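Local coordinates for outer membrane porin protein 32 (Delftia acidovorans, PDB 2FGQ), which forms trimeric anion-selective channels across the bacterial outer membrane, through which small solutes such as organic acids probably pass, at residues 114-119 with 260-265. Numbering follows the deposited sequence.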
loop_
_atom_site.group_PDB
_atom_site.type_symbol
_atom_site.label_atom_id
_atom_site.label_comp_id
_atom_site.label_asym_id
_atom_site.label_seq_id
_atom_site.Cartn_x
_atom_site.Cartn_y
_atom_site.Cartn_z
ATOM N N PRO A 114 -22.361 15.980 5.606
ATOM C CA PRO A 114 -23.197 15.037 4.889
ATOM C C PRO A 114 -24.218 14.384 5.799
ATOM O O PRO A 114 -24.169 14.458 7.019
ATOM C CB PRO A 114 -22.206 14.002 4.374
ATOM C CG PRO A 114 -21.254 13.894 5.451
ATOM C CD PRO A 114 -21.114 15.333 6.044
ATOM N N PHE A 115 -25.136 13.731 5.147
ATOM C CA PHE A 115 -26.094 12.856 5.825
ATOM C C PHE A 115 -25.344 11.765 6.564
ATOM O O PHE A 115 -24.426 11.134 5.994
ATOM C CB PHE A 115 -26.965 12.226 4.765
ATOM C CG PHE A 115 -28.054 11.344 5.292
ATOM C CD1 PHE A 115 -29.021 11.860 6.140
ATOM C CD2 PHE A 115 -28.107 10.039 4.934
ATOM C CE1 PHE A 115 -30.078 11.032 6.599
ATOM C CE2 PHE A 115 -29.147 9.208 5.379
ATOM C CZ PHE A 115 -30.113 9.719 6.223
ATOM N N MET A 116 -25.726 11.525 7.816
ATOM C CA MET A 116 -25.019 10.539 8.669
ATOM C C MET A 116 -25.775 9.223 8.817
ATOM O O MET A 116 -25.426 8.420 9.666
ATOM C CB MET A 116 -24.832 11.102 10.092
ATOM C CG MET A 116 -24.066 12.341 10.191
ATOM S SD MET A 116 -24.032 12.890 11.997
ATOM C CE MET A 116 -23.655 11.475 12.829
ATOM N N GLY A 117 -26.866 9.026 8.078
ATOM C CA GLY A 117 -27.658 7.808 8.248
ATOM C C GLY A 117 -26.866 6.496 8.101
ATOM O O GLY A 117 -27.092 5.524 8.832
ATOM N N PHE A 118 -25.949 6.473 7.134
ATOM C CA PHE A 118 -25.099 5.279 6.897
ATOM C C PHE A 118 -23.953 5.333 7.883
ATOM O O PHE A 118 -22.824 5.721 7.530
ATOM C CB PHE A 118 -24.608 5.185 5.450
ATOM C CG PHE A 118 -25.696 5.006 4.438
ATOM C CD1 PHE A 118 -26.111 3.736 4.117
ATOM C CD2 PHE A 118 -26.264 6.083 3.772
ATOM C CE1 PHE A 118 -27.068 3.510 3.158
ATOM C CE2 PHE A 118 -27.317 5.866 2.821
ATOM C CZ PHE A 118 -27.681 4.572 2.514
ATOM N N ARG A 119 -24.227 4.905 9.106
ATOM C CA ARG A 119 -23.220 4.875 10.165
ATOM C C ARG A 119 -23.515 3.691 11.099
ATOM O O ARG A 119 -24.607 3.102 11.072
ATOM C CB ARG A 119 -23.030 6.215 10.887
ATOM C CG ARG A 119 -24.106 6.554 11.794
ATOM C CD ARG A 119 -23.903 7.936 12.453
ATOM N NE ARG A 119 -22.715 7.984 13.315
ATOM C CZ ARG A 119 -22.658 7.521 14.559
ATOM N NH1 ARG A 119 -23.706 6.965 15.142
ATOM N NH2 ARG A 119 -21.515 7.581 15.226
ATOM N N ALA A 260 -30.630 17.954 8.545
ATOM C CA ALA A 260 -30.838 16.560 8.892
ATOM C C ALA A 260 -31.247 16.428 10.356
ATOM O O ALA A 260 -30.955 17.275 11.206
ATOM C CB ALA A 260 -29.577 15.732 8.627
ATOM N N LEU A 261 -31.981 15.362 10.614
ATOM C CA LEU A 261 -32.411 15.005 11.946
ATOM C C LEU A 261 -32.143 13.506 12.160
ATOM O O LEU A 261 -32.493 12.682 11.303
ATOM C CB LEU A 261 -33.920 15.290 12.050
ATOM C CG LEU A 261 -34.619 14.976 13.381
ATOM C CD1 LEU A 261 -34.916 13.583 13.600
ATOM C CD2 LEU A 261 -33.955 15.520 14.566
ATOM N N TYR A 262 -31.593 13.161 13.326
ATOM C CA TYR A 262 -31.299 11.794 13.721
ATOM C C TYR A 262 -32.007 11.511 15.038
ATOM O O TYR A 262 -31.671 12.082 16.080
ATOM C CB TYR A 262 -29.781 11.598 13.848
ATOM C CG TYR A 262 -29.072 12.086 12.621
ATOM C CD1 TYR A 262 -29.141 11.371 11.452
ATOM C CD2 TYR A 262 -28.405 13.307 12.610
ATOM C CE1 TYR A 262 -28.531 11.813 10.293
ATOM C CE2 TYR A 262 -27.771 13.764 11.456
ATOM C CZ TYR A 262 -27.825 13.001 10.305
ATOM O OH TYR A 262 -27.242 13.443 9.147
ATOM N N ASP A 263 -32.995 10.640 14.948
ATOM C CA ASP A 263 -33.818 10.246 16.074
ATOM C C ASP A 263 -33.363 8.891 16.575
ATOM O O ASP A 263 -33.674 7.855 15.997
ATOM C CB ASP A 263 -35.276 10.239 15.669
ATOM C CG ASP A 263 -36.202 10.038 16.837
ATOM O OD1 ASP A 263 -35.732 9.930 17.999
ATOM O OD2 ASP A 263 -37.428 9.991 16.662
ATOM N N GLN A 264 -32.579 8.930 17.647
ATOM C CA GLN A 264 -31.865 7.794 18.184
ATOM C C GLN A 264 -32.689 7.171 19.296
ATOM O O GLN A 264 -32.604 7.582 20.440
ATOM C CB GLN A 264 -30.494 8.261 18.685
ATOM C CG GLN A 264 -29.676 8.858 17.569
ATOM C CD GLN A 264 -28.669 9.886 18.060
ATOM O OE1 GLN A 264 -28.944 11.129 18.076
ATOM N NE2 GLN A 264 -27.510 9.397 18.469
ATOM N N LYS A 265 -33.498 6.184 18.940
ATOM C CA LYS A 265 -34.505 5.646 19.878
ATOM C C LYS A 265 -33.923 4.977 21.082
ATOM O O LYS A 265 -34.532 4.998 22.156
ATOM C CB LYS A 265 -35.503 4.706 19.195
ATOM C CG LYS A 265 -36.203 5.339 18.046
ATOM C CD LYS A 265 -37.085 6.492 18.466
ATOM C CE LYS A 265 -38.143 6.809 17.442
ATOM N NZ LYS A 265 -38.972 7.980 17.849
#
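A hydrogen bond and a Met-aromatic contact join the loop 114-119 to the inner side of the barrel wall, where Tyr-262 meets Phe-115 and Met-116. The protein is a 16-stranded porin barrel. The loop lies between helix 96-101 and strand 133-134, consistent with the inward-folded constriction loop L3 of general porins, which this contact ties to the wall. Tyr-262 stands on strand 253-264 and points at the loop. Its hydroxyl accepts the backbone N-H of Met-116, with Met-116 N to Tyr-262 OH 2.8 Å and a moderately bent angle of 151°. Met-116 crosses the tyrosine at about a right angle. Met-116 CB lies 3.6 Å from Tyr-262 CZ. With CG anti to the carbonyl carbon (chi1 -60°) and chi2 extended, Met-116 SD comes 4.5 Å from the centroid of the Tyr-262 ring, 34° off its normal. Phe-115 CE1 approaches Tyr-262 CE1 at 4.1 Å. With an alanine in place of Tyr-262, the Met-116 N-H would probably lose its acceptor and a gap would be likely to open between loop and wall. Phe-115 also reaches Met-242 on strand 235-249 and Leu-222 on strand 218-230, and its own N binds Asp-105 OD2. The side chain of Pro-114 is about 8 Å from the bound D-malate. Gly-117 N lies 3.4 Å above the plane of the Phe-115 ring, over its centre.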